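Local coordinates for pyrroline carboxylate reductase (Plasmodium falciparum, PDB 2RCY), which probably catalyses the NADPH-dependent reduction of pyrroline-5-carboxylate to proline, with NADP bound in a Rossmann-type domain, at residues S73-I78 with K85-I90; G97-M102 with I109-P114; S124-S129 with A164-G169. One frame throughout, in Å; residues are numbered along the deposited sequence.

Interaction 1 (S73-I78 with K85-I90); sequences SVLNNI and KLLISI. With NAP (NADP nicotinamide-adenine-dinucleotide phosphate), chain G.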
loop_
_atom_site.group_PDB
_atom_site.type_symbol
_atom_site.label_atom_id
_atom_site.label_comp_id
_atom_site.label_asym_id
_atom_site.label_seq_id
_atom_site.Cartn_x
_atom_site.Cartn_y
_atom_site.Cartn_z
ATOM N N SER A 73 -22.944 28.505 -25.872
ATOM C CA SER A 73 -23.424 28.921 -27.191
ATOM C C SER A 73 -24.947 28.851 -27.287
ATOM O O SER A 73 -25.578 29.757 -27.838
ATOM C CB SER A 73 -22.778 28.081 -28.298
ATOM O OG SER A 73 -23.145 26.716 -28.195
ATOM N N VAL A 74 -25.522 27.777 -26.745
ATOM C CA VAL A 74 -26.973 27.556 -26.750
ATOM C C VAL A 74 -27.710 28.684 -26.021
ATOM O O VAL A 74 -28.715 29.199 -26.517
ATOM C CB VAL A 74 -27.345 26.169 -26.144
ATOM C CG1 VAL A 74 -28.850 26.040 -25.933
ATOM C CG2 VAL A 74 -26.847 25.041 -27.038
ATOM N N LEU A 75 -27.195 29.068 -24.856
ATOM C CA LEU A 75 -27.783 30.145 -24.061
ATOM C C LEU A 75 -27.560 31.521 -24.687
ATOM O O LEU A 75 -28.374 32.429 -24.507
ATOM C CB LEU A 75 -27.253 30.113 -22.623
ATOM C CG LEU A 75 -27.763 28.999 -21.700
ATOM C CD1 LEU A 75 -26.962 28.964 -20.408
ATOM C CD2 LEU A 75 -29.249 29.153 -21.404
ATOM N N ASN A 76 -26.458 31.664 -25.422
ATOM C CA ASN A 76 -26.150 32.896 -26.144
ATOM C C ASN A 76 -27.077 33.103 -27.344
ATOM O O ASN A 76 -27.371 34.238 -27.725
ATOM C CB ASN A 76 -24.688 32.895 -26.597
ATOM C CG ASN A 76 -24.162 34.287 -26.884
ATOM O OD1 ASN A 76 -24.488 34.892 -27.906
ATOM N ND2 ASN A 76 -23.330 34.798 -25.983
ATOM N N ASN A 77 -27.529 31.996 -27.930
ATOM C CA ASN A 77 -28.458 32.032 -29.056
ATOM C C ASN A 77 -29.887 32.390 -28.647
ATOM O O ASN A 77 -30.619 33.016 -29.416
ATOM C CB ASN A 77 -28.440 30.697 -29.807
ATOM C CG ASN A 77 -27.125 30.449 -30.534
ATOM O OD1 ASN A 77 -26.402 31.386 -30.882
ATOM N ND2 ASN A 77 -26.815 29.179 -30.771
ATOM N N ILE A 78 -30.272 31.992 -27.435
ATOM C CA ILE A 78 -31.609 32.279 -26.900
ATOM C C ILE A 78 -31.620 33.530 -26.012
ATOM O O ILE A 78 -32.653 33.882 -25.432
ATOM C CB ILE A 78 -32.199 31.069 -26.121
ATOM C CG1 ILE A 78 -31.422 30.814 -24.822
ATOM C CG2 ILE A 78 -32.228 29.823 -26.999
ATOM C CD1 ILE A 78 -32.272 30.260 -23.696
ATOM N N LYS A 85 -39.138 35.926 -19.063
ATOM C CA LYS A 85 -39.305 34.475 -18.964
ATOM C C LYS A 85 -38.359 33.844 -17.941
ATOM O O LYS A 85 -37.326 34.424 -17.597
ATOM C CB LYS A 85 -39.126 33.827 -20.338
ATOM C CG LYS A 85 -40.098 34.353 -21.382
ATOM C CD LYS A 85 -40.043 33.554 -22.661
ATOM C CE LYS A 85 -41.116 34.023 -23.626
ATOM N NZ LYS A 85 -41.344 33.040 -24.714
ATOM N N LEU A 86 -38.725 32.658 -17.458
ATOM C CA LEU A 86 -37.924 31.948 -16.463
ATOM C C LEU A 86 -37.003 30.914 -17.104
ATOM O O LEU A 86 -37.459 30.007 -17.804
ATOM C CB LEU A 86 -38.823 31.290 -15.408
ATOM C CG LEU A 86 -38.150 30.613 -14.208
ATOM C CD1 LEU A 86 -37.540 31.637 -13.259
ATOM C CD2 LEU A 86 -39.145 29.735 -13.470
ATOM N N LEU A 87 -35.706 31.067 -16.858
ATOM C CA LEU A 87 -34.707 30.113 -17.318
ATOM C C LEU A 87 -34.244 29.239 -16.158
ATOM O O LEU A 87 -33.728 29.743 -15.157
ATOM C CB LEU A 87 -33.512 30.842 -17.942
ATOM C CG LEU A 87 -32.312 30.002 -18.398
ATOM C CD1 LEU A 87 -32.620 29.237 -19.680
ATOM C CD2 LEU A 87 -31.087 30.885 -18.576
ATOM N N ILE A 88 -34.445 27.930 -16.295
ATOM C CA ILE A 88 -33.933 26.977 -15.310
ATOM C C ILE A 88 -32.796 26.157 -15.926
ATOM O O ILE A 88 -32.938 25.598 -17.016
ATOM C CB ILE A 88 -35.063 26.091 -14.653
ATOM C CG1 ILE A 88 -35.162 24.695 -15.271
ATOM C CG2 ILE A 88 -36.420 26.797 -14.672
ATOM C CD1 ILE A 88 -34.501 23.619 -14.445
ATOM N N SER A 89 -31.661 26.121 -15.236
ATOM C CA SER A 89 -30.489 25.397 -15.720
ATOM C C SER A 89 -30.204 24.178 -14.854
ATOM O O SER A 89 -30.145 24.280 -13.626
ATOM C CB SER A 89 -29.265 26.317 -15.761
ATOM O OG SER A 89 -28.130 25.636 -16.263
ATOM N N ILE A 90 -30.040 23.027 -15.501
ATOM C CA ILE A 90 -29.667 21.793 -14.803
ATOM C C ILE A 90 -28.204 21.413 -15.055
ATOM O O ILE A 90 -27.753 20.345 -14.634
ATOM C CB ILE A 90 -30.617 20.600 -15.130
ATOM C CG1 ILE A 90 -30.555 20.227 -16.616
ATOM C CG2 ILE A 90 -32.046 20.909 -14.683
ATOM C CD1 ILE A 90 -31.018 18.817 -16.923
HETATM P PA NAP G . -26.265 13.829 -22.681
HETATM O O1A NAP G . -26.969 12.508 -22.493
HETATM O O2A NAP G . -25.064 13.904 -23.592
HETATM O O5B NAP G . -27.364 14.918 -23.129
HETATM C C5B NAP G . -27.066 16.008 -23.997
HETATM C C4B NAP G . -28.168 16.086 -25.044
HETATM O O4B NAP G . -28.233 17.393 -25.620
HETATM C C3B NAP G . -27.928 15.104 -26.181
HETATM O O3B NAP G . -29.018 14.178 -26.245
HETATM C C2B NAP G . -27.859 15.943 -27.444
HETATM O O2B NAP G . -28.616 15.368 -28.508
HETATM C C1B NAP G . -28.439 17.289 -27.031
HETATM N N9A NAP G . -27.808 18.447 -27.721
HETATM C C8A NAP G . -26.570 18.509 -28.239
HETATM N N7A NAP G . -26.373 19.734 -28.776
HETATM C C5A NAP G . -27.501 20.446 -28.586
HETATM C C6A NAP G . -27.885 21.743 -28.912
HETATM N N6A NAP G . -27.032 22.571 -29.562
HETATM N N1A NAP G . -29.122 22.173 -28.573
HETATM C C2A NAP G . -29.981 21.365 -27.929
HETATM N N3A NAP G . -29.634 20.110 -27.603
HETATM C C4A NAP G . -28.401 19.629 -27.918
HETATM O O3 NAP G . -25.831 14.395 -21.238
HETATM P PN NAP G . -26.811 14.310 -19.963
HETATM O O1N NAP G . -26.295 13.223 -19.055
HETATM O O2N NAP G . -28.246 14.283 -20.434
HETATM O O5D NAP G . -26.541 15.704 -19.212
HETATM C C5D NAP G . -27.045 16.946 -19.695
HETATM C C4D NAP G . -26.929 17.987 -18.586
HETATM O O4D NAP G . -27.651 17.557 -17.430
HETATM C C3D NAP G . -25.486 18.214 -18.154
HETATM O O3D NAP G . -25.226 19.619 -18.162
HETATM C C2D NAP G . -25.391 17.656 -16.745
HETATM O O2D NAP G . -24.567 18.461 -15.895
HETATM C C1D NAP G . -26.832 17.667 -16.260
HETATM N N1N NAP G . -27.127 16.595 -15.301
HETATM C C2N NAP G . -27.079 15.304 -15.676
HETATM C C3N NAP G . -27.370 14.290 -14.766
HETATM C C7N NAP G . -27.323 12.854 -15.195
HETATM O O7N NAP G . -26.940 12.526 -16.427
HETATM N N7N NAP G . -27.670 11.954 -14.392
HETATM C C4N NAP G . -27.711 14.624 -13.455
HETATM C C5N NAP G . -27.755 15.964 -13.090
HETATM C C6N NAP G . -27.456 16.936 -14.043
HETATM P P2B NAP G . -28.022 14.202 -29.454
HETATM O O1X NAP G . -28.956 14.200 -30.643
HETATM O O2X NAP G . -26.610 14.638 -29.772
HETATM O O3X NAP G . -28.111 12.953 -28.610
#
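Helix 71-77 packs on strand 86-89 within a beta-alpha-beta unit of the NADP-binding domain, and the contact is an apolar one between L75 and I78 of 73-78 and L87 of the strand. Methyl CD2 of L75 meets the forked end of L87 at both prongs, lying 3.8 Å from L87 CD1 and equally far from L87 CD2. I78, just past the last turn of the helix, adds its CD1 at 4.2 Å from L87 CD1, so that a single leucine of the strand receives both L75 and I78. With CG anti to the backbone N (chi1 176°), L87 presents both methyls to L75. No hydrogen bond crosses between the segments, and the closest contacts are all between methyl groups. L99 and M102 of helix 96-103 also touch L75, while I78 reaches back to N52 and A56 of helix 52-58, which places the contact among helices packed together beside the sheet. The same two segments border the cofactor: V74 CG2 stands 3.5 Å from N6A of the NADP adenine, and I90 O is 3.3 Å from C1D of the nicotinamide ribose. A helix laid against the parallel part of the sheet, with the dinucleotide along the strand ends, is the layout of the Rossmann fold.

Interaction 2 (G97-M102 with I109-P114); sequences GKLEEM and IVWVMP. With NAP (NADP nicotinamide-adenine-dinucleotide phosphate), chain G.
E100, an acidic residue, takes part here through its aliphatic stem: its CG rests 3.6 Å from CD1 of I109, in the closest approach between 97-102 and 109-114. I109 divides its two branches between neighbouring helix residues. With CG1 anti to the carbonyl carbon (chi1 -56°), CD1 is carried to E100, while CG2 faces L99, 3.9 Å from L99 CD1 and about as far from its CB. The same L99 methyl, CD1, also reaches W111, where it lies 4.2 Å from W111 CB and approaches the indole obliquely. The indole is tethered by a hydrogen bond from NE1 to the carbonyl of C91, and M159 of helix 159-167 packs against it. The axes of 97-102 and 109-113 are 9.3 Å apart at their closest, with an angle of 136° between their directions. Farther along the strand the chain reaches NADP: selenium of the selenomethionine M113 sits 3.6 Å from C5N of the nicotinamide, and P114 O is 3.3 Å from that same C5N. L99 also touches S89, so the helix spans adjacent parallel strands, as in the beta-alpha-beta crossover of a Rossmann fold.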
loop_
_atom_site.group_PDB
_atom_site.type_symbol
_atom_site.label_atom_id
_atom_site.label_comp_id
_atom_site.label_asym_id
_atom_site.label_seq_id
_atom_site.Cartn_x
_atom_site.Cartn_y
_atom_site.Cartn_z
ATOM N N GLY A 97 -23.351 32.942 -11.412
ATOM C CA GLY A 97 -22.386 33.897 -11.960
ATOM C C GLY A 97 -22.013 33.622 -13.406
ATOM O O GLY A 97 -21.984 34.539 -14.229
ATOM N N LYS A 98 -21.731 32.357 -13.710
ATOM C CA LYS A 98 -21.419 31.928 -15.075
ATOM C C LYS A 98 -22.642 31.968 -15.989
ATOM O O LYS A 98 -22.518 32.243 -17.183
ATOM C CB LYS A 98 -20.807 30.526 -15.077
ATOM C CG LYS A 98 -19.304 30.495 -14.830
ATOM C CD LYS A 98 -18.510 30.529 -16.134
ATOM C CE LYS A 98 -17.077 30.048 -15.928
ATOM N NZ LYS A 98 -16.998 28.607 -15.532
ATOM N N LEU A 99 -23.816 31.693 -15.423
ATOM C CA LEU A 99 -25.070 31.737 -16.173
ATOM C C LEU A 99 -25.483 33.175 -16.489
ATOM O O LEU A 99 -25.940 33.460 -17.596
ATOM C CB LEU A 99 -26.187 31.001 -15.420
ATOM C CG LEU A 99 -26.081 29.476 -15.290
ATOM C CD1 LEU A 99 -27.001 28.965 -14.188
ATOM C CD2 LEU A 99 -26.370 28.766 -16.609
ATOM N N GLU A 100 -25.309 34.071 -15.517
ATOM C CA GLU A 100 -25.554 35.505 -15.710
ATOM C C GLU A 100 -24.577 36.108 -16.717
ATOM O O GLU A 100 -24.861 37.135 -17.334
ATOM C CB GLU A 100 -25.458 36.259 -14.380
ATOM C CG GLU A 100 -26.660 36.075 -13.465
ATOM C CD GLU A 100 -26.523 36.799 -12.138
ATOM O OE1 GLU A 100 -25.383 37.050 -11.691
ATOM O OE2 GLU A 100 -27.568 37.110 -11.531
ATOM N N GLU A 101 -23.424 35.462 -16.865
ATOM C CA GLU A 101 -22.417 35.859 -17.840
ATOM C C GLU A 101 -22.823 35.394 -19.240
ATOM O O GLU A 101 -22.439 36.004 -20.238
ATOM C CB GLU A 101 -21.062 35.260 -17.456
ATOM C CG GLU A 101 -19.859 35.949 -18.079
ATOM C CD GLU A 101 -18.563 35.186 -17.852
ATOM O OE1 GLU A 101 -18.366 34.639 -16.741
ATOM O OE2 GLU A 101 -17.737 35.142 -18.789
HETATM N N MSE A 102 -23.605 34.318 -19.295
HETATM C CA MSE A 102 -24.026 33.706 -20.557
HETATM C C MSE A 102 -25.276 34.341 -21.173
HETATM O O MSE A 102 -25.371 34.459 -22.396
HETATM C CB MSE A 102 -24.240 32.199 -20.375
HETATM C CG MSE A 102 -22.954 31.394 -20.285
HETATM SE SE MSE A 102 -23.256 29.528 -19.799
HETATM C CE MSE A 102 -21.412 28.899 -19.878
ATOM N N ILE A 109 -32.953 33.760 -13.560
ATOM C CA ILE A 109 -32.118 32.559 -13.614
ATOM C C ILE A 109 -32.191 31.749 -12.323
ATOM O O ILE A 109 -31.912 32.258 -11.233
ATOM C CB ILE A 109 -30.639 32.897 -13.954
ATOM C CG1 ILE A 109 -30.555 33.681 -15.270
ATOM C CG2 ILE A 109 -29.795 31.621 -14.043
ATOM C CD1 ILE A 109 -29.338 34.572 -15.388
ATOM N N VAL A 110 -32.571 30.483 -12.465
ATOM C CA VAL A 110 -32.598 29.541 -11.349
ATOM C C VAL A 110 -31.804 28.279 -11.712
ATOM O O VAL A 110 -31.997 27.698 -12.782
ATOM C CB VAL A 110 -34.060 29.229 -10.881
ATOM C CG1 VAL A 110 -34.942 28.797 -12.043
ATOM C CG2 VAL A 110 -34.081 28.191 -9.769
ATOM N N TRP A 111 -30.895 27.884 -10.826
ATOM C CA TRP A 111 -30.033 26.727 -11.057
ATOM C C TRP A 111 -30.503 25.518 -10.249
ATOM O O TRP A 111 -30.323 25.461 -9.032
ATOM C CB TRP A 111 -28.573 27.085 -10.748
ATOM C CG TRP A 111 -27.575 25.971 -10.947
ATOM C CD1 TRP A 111 -27.665 24.924 -11.823
ATOM C CD2 TRP A 111 -26.319 25.823 -10.276
ATOM N NE1 TRP A 111 -26.554 24.124 -11.722
ATOM C CE2 TRP A 111 -25.709 24.653 -10.783
ATOM C CE3 TRP A 111 -25.652 26.558 -9.286
ATOM C CZ2 TRP A 111 -24.463 24.203 -10.336
ATOM C CZ3 TRP A 111 -24.412 26.109 -8.843
ATOM C CH2 TRP A 111 -23.833 24.943 -9.368
ATOM N N VAL A 112 -31.108 24.560 -10.946
ATOM C CA VAL A 112 -31.665 23.361 -10.324
ATOM C C VAL A 112 -30.767 22.154 -10.599
ATOM O O VAL A 112 -30.319 21.948 -11.728
ATOM C CB VAL A 112 -33.103 23.070 -10.840
ATOM C CG1 VAL A 112 -33.720 21.876 -10.116
ATOM C CG2 VAL A 112 -33.993 24.298 -10.683
HETATM N N MSE A 113 -30.506 21.367 -9.559
HETATM C CA MSE A 113 -29.723 20.145 -9.697
HETATM C C MSE A 113 -30.581 18.904 -9.431
HETATM O O MSE A 113 -30.908 18.609 -8.280
HETATM C CB MSE A 113 -28.488 20.184 -8.788
HETATM C CG MSE A 113 -27.514 19.025 -8.969
HETATM SE SE MSE A 113 -27.012 18.672 -10.825
HETATM C CE MSE A 113 -26.395 20.447 -11.352
ATOM N N PRO A 114 -30.963 18.190 -10.506
ATOM C CA PRO A 114 -31.790 16.990 -10.432
ATOM C C PRO A 114 -30.994 15.683 -10.424
ATOM O O PRO A 114 -29.763 15.702 -10.483
ATOM C CB PRO A 114 -32.607 17.079 -11.720
ATOM C CG PRO A 114 -31.686 17.771 -12.700
ATOM C CD PRO A 114 -30.643 18.529 -11.907
HETATM P PA NAP G . -26.265 13.829 -22.681
HETATM O O1A NAP G . -26.969 12.508 -22.493
HETATM O O2A NAP G . -25.064 13.904 -23.592
HETATM O O5B NAP G . -27.364 14.918 -23.129
HETATM C C5B NAP G . -27.066 16.008 -23.997
HETATM C C4B NAP G . -28.168 16.086 -25.044
HETATM O O4B NAP G . -28.233 17.393 -25.620
HETATM C C3B NAP G . -27.928 15.104 -26.181
HETATM O O3B NAP G . -29.018 14.178 -26.245
HETATM C C2B NAP G . -27.859 15.943 -27.444
HETATM O O2B NAP G . -28.616 15.368 -28.508
HETATM C C1B NAP G . -28.439 17.289 -27.031
HETATM N N9A NAP G . -27.808 18.447 -27.721
HETATM C C8A NAP G . -26.570 18.509 -28.239
HETATM N N7A NAP G . -26.373 19.734 -28.776
HETATM C C5A NAP G . -27.501 20.446 -28.586
HETATM C C6A NAP G . -27.885 21.743 -28.912
HETATM N N6A NAP G . -27.032 22.571 -29.562
HETATM N N1A NAP G . -29.122 22.173 -28.573
HETATM C C2A NAP G . -29.981 21.365 -27.929
HETATM N N3A NAP G . -29.634 20.110 -27.603
HETATM C C4A NAP G . -28.401 19.629 -27.918
HETATM O O3 NAP G . -25.831 14.395 -21.238
HETATM P PN NAP G . -26.811 14.310 -19.963
HETATM O O1N NAP G . -26.295 13.223 -19.055
HETATM O O2N NAP G . -28.246 14.283 -20.434
HETATM O O5D NAP G . -26.541 15.704 -19.212
HETATM C C5D NAP G . -27.045 16.946 -19.695
HETATM C C4D NAP G . -26.929 17.987 -18.586
HETATM O O4D NAP G . -27.651 17.557 -17.430
HETATM C C3D NAP G . -25.486 18.214 -18.154
HETATM O O3D NAP G . -25.226 19.619 -18.162
HETATM C C2D NAP G . -25.391 17.656 -16.745
HETATM O O2D NAP G . -24.567 18.461 -15.895
HETATM C C1D NAP G . -26.832 17.667 -16.260
HETATM N N1N NAP G . -27.127 16.595 -15.301
HETATM C C2N NAP G . -27.079 15.304 -15.676
HETATM C C3N NAP G . -27.370 14.290 -14.766
HETATM C C7N NAP G . -27.323 12.854 -15.195
HETATM O O7N NAP G . -26.940 12.526 -16.427
HETATM N N7N NAP G . -27.670 11.954 -14.392
HETATM C C4N NAP G . -27.711 14.624 -13.455
HETATM C C5N NAP G . -27.755 15.964 -13.090
HETATM C C6N NAP G . -27.456 16.936 -14.043
HETATM P P2B NAP G . -28.022 14.202 -29.454
HETATM O O1X NAP G . -28.956 14.200 -30.643
HETATM O O2X NAP G . -26.610 14.638 -29.772
HETATM O O3X NAP G . -28.111 12.953 -28.610
#

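Interaction 3 (S124-S129 with A164-G169); sequences SFIYCS and AISGCG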
loop_
_atom_site.group_PDB
_atom_site.type_symbol
_atom_site.label_atom_id
_atom_site.label_comp_id
_atom_site.label_asym_id
_atom_site.label_seq_id
_atom_site.Cartn_x
_atom_site.Cartn_y
_atom_site.Cartn_z
ATOM N N SER A 124 -34.403 13.646 -6.509
ATOM C CA SER A 124 -33.925 14.562 -5.485
ATOM C C SER A 124 -33.406 15.825 -6.157
ATOM O O SER A 124 -32.618 15.759 -7.104
ATOM C CB SER A 124 -32.834 13.913 -4.635
ATOM O OG SER A 124 -32.454 14.762 -3.567
ATOM N N PHE A 125 -33.864 16.973 -5.670
ATOM C CA PHE A 125 -33.524 18.251 -6.278
ATOM C C PHE A 125 -33.007 19.248 -5.250
ATOM O O PHE A 125 -33.477 19.287 -4.110
ATOM C CB PHE A 125 -34.737 18.858 -6.995
ATOM C CG PHE A 125 -35.472 17.901 -7.895
ATOM C CD1 PHE A 125 -36.545 17.156 -7.412
ATOM C CD2 PHE A 125 -35.114 17.769 -9.232
ATOM C CE1 PHE A 125 -37.235 16.275 -8.243
ATOM C CE2 PHE A 125 -35.800 16.892 -10.072
ATOM C CZ PHE A 125 -36.864 16.145 -9.575
ATOM N N ILE A 126 -32.025 20.041 -5.669
ATOM C CA ILE A 126 -31.584 21.224 -4.929
ATOM C C ILE A 126 -31.508 22.407 -5.885
ATOM O O ILE A 126 -31.154 22.240 -7.056
ATOM C CB ILE A 126 -30.211 21.033 -4.205
ATOM C CG1 ILE A 126 -29.107 20.544 -5.166
ATOM C CG2 ILE A 126 -30.370 20.164 -2.953
ATOM C CD1 ILE A 126 -29.034 19.034 -5.398
ATOM N N TYR A 127 -31.854 23.596 -5.399
ATOM C CA TYR A 127 -31.824 24.784 -6.252
ATOM C C TYR A 127 -31.453 26.081 -5.549
ATOM O O TYR A 127 -31.598 26.219 -4.331
ATOM C CB TYR A 127 -33.145 24.947 -7.027
ATOM C CG TYR A 127 -34.246 25.687 -6.291
ATOM C CD1 TYR A 127 -34.485 27.040 -6.532
ATOM C CD2 TYR A 127 -35.058 25.031 -5.366
ATOM C CE1 TYR A 127 -35.499 27.723 -5.865
ATOM C CE2 TYR A 127 -36.076 25.703 -4.695
ATOM C CZ TYR A 127 -36.289 27.048 -4.948
ATOM O OH TYR A 127 -37.295 27.718 -4.284
ATOM N N CYS A 128 -30.958 27.020 -6.348
ATOM C CA CYS A 128 -30.705 28.387 -5.925
ATOM C C CYS A 128 -31.088 29.295 -7.090
ATOM O O CYS A 128 -31.162 28.846 -8.238
ATOM C CB CYS A 128 -29.233 28.574 -5.551
ATOM S SG CYS A 128 -28.070 28.191 -6.877
ATOM N N SER A 129 -31.337 30.567 -6.795
ATOM C CA SER A 129 -31.791 31.508 -7.812
ATOM C C SER A 129 -31.152 32.882 -7.649
ATOM O O SER A 129 -30.687 33.235 -6.563
ATOM C CB SER A 129 -33.316 31.620 -7.778
ATOM O OG SER A 129 -33.769 32.042 -6.505
ATOM N N ALA A 164 -22.743 16.581 -5.834
ATOM C CA ALA A 164 -21.931 15.391 -5.581
ATOM C C ALA A 164 -22.696 14.284 -4.854
ATOM O O ALA A 164 -22.432 13.102 -5.069
ATOM C CB ALA A 164 -20.681 15.769 -4.808
ATOM N N ILE A 165 -23.639 14.675 -4.001
ATOM C CA ILE A 165 -24.454 13.730 -3.235
ATOM C C ILE A 165 -25.766 13.393 -3.949
ATOM O O ILE A 165 -26.063 12.223 -4.191
ATOM C CB ILE A 165 -24.754 14.264 -1.807
ATOM C CG1 ILE A 165 -23.481 14.248 -0.958
ATOM C CG2 ILE A 165 -25.864 13.451 -1.127
ATOM C CD1 ILE A 165 -23.578 15.066 0.306
ATOM N N SER A 166 -26.540 14.422 -4.280
ATOM C CA SER A 166 -27.872 14.237 -4.847
ATOM C C SER A 166 -27.841 13.976 -6.352
ATOM O O SER A 166 -28.506 13.062 -6.834
ATOM C CB SER A 166 -28.759 15.440 -4.515
ATOM O OG SER A 166 -30.004 15.363 -5.182
ATOM N N GLY A 167 -27.071 14.777 -7.085
ATOM C CA GLY A 167 -26.958 14.635 -8.534
ATOM C C GLY A 167 -26.193 13.392 -8.950
ATOM O O GLY A 167 -26.665 12.623 -9.788
ATOM N N CYS A 168 -25.016 13.199 -8.355
ATOM C CA CYS A 168 -24.137 12.069 -8.677
ATOM C C CYS A 168 -24.465 10.814 -7.878
ATOM O O CYS A 168 -24.105 9.706 -8.282
ATOM C CB CYS A 168 -22.678 12.442 -8.430
ATOM S SG CYS A 168 -22.095 13.821 -9.393
ATOM N N GLY A 169 -25.140 11.003 -6.746
ATOM C CA GLY A 169 -25.490 9.923 -5.825
ATOM C C GLY A 169 -25.986 8.616 -6.422
ATOM O O GLY A 169 -25.487 7.554 -6.047
HETATM O O HOH W 1 -29.830 16.231 -7.555
#
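This is a buried contact, part polar and part apolar, in which the start of strand 123-129 meets the C-terminal part of helix 159-167, where the helix takes a wider pi-type turn at 164-167, through a pair of serine hydroxyls. S124 OG and S166 OG are hydrogen-bonded at 3.0 Å, and either could be the donor. Each hydroxyl is anti to its own backbone N (chi1 -175° for S124 and 173° for S166), which brings the two oxygens within bonding distance across the gap between strand and helix. A water donates to the carbonyl of S124, 2.9 Å from S124 O; it also lies implausibly close to S166 OG, so its link to that hydroxyl is doubtful. Strand 123-129 runs antiparallel to 108-113 in the sheet that continues the Rossmann-type strands, whereas S166 falls in the sequence range of the dimerisation family. The serine pair thus joins this antiparallel extension of the sheet to the helix, consistent with a junction between the nucleotide-binding and dimerisation parts of the chain. N115 reinforces the junction, taking a hydrogen bond from S124 N on its OD1 and giving one from its ND2 to S166 O. Beside the hydroxyls, I126 supplies the apolar half of the contact, its CD1 lying 3.7 Å from S166 CB. L197 of the second subunit packs on both S124 and I126.

All three contacts are buried and reach one mixed sheet. Interactions 1 and 2 lie within successive beta-alpha-beta units that share strand 86-89; strands 86-89 and 108-113 are neighbours, probably hydrogen-bonded through S89 to V110 and V112, and both contacts touch NADP. Their helix-to-sheet chemistry is apolar, including the aliphatic stem of E100. Interaction 3 lies on the next strand, 123-129, which pairs antiparallel with 108-113 through probable bonds from W111 to C128 and M113 to I126. There a serine hydroxyl pair joins the apolar packing, and the second subunit packs on it, whereas no other protein chain touches the segments of interactions 1 and 2.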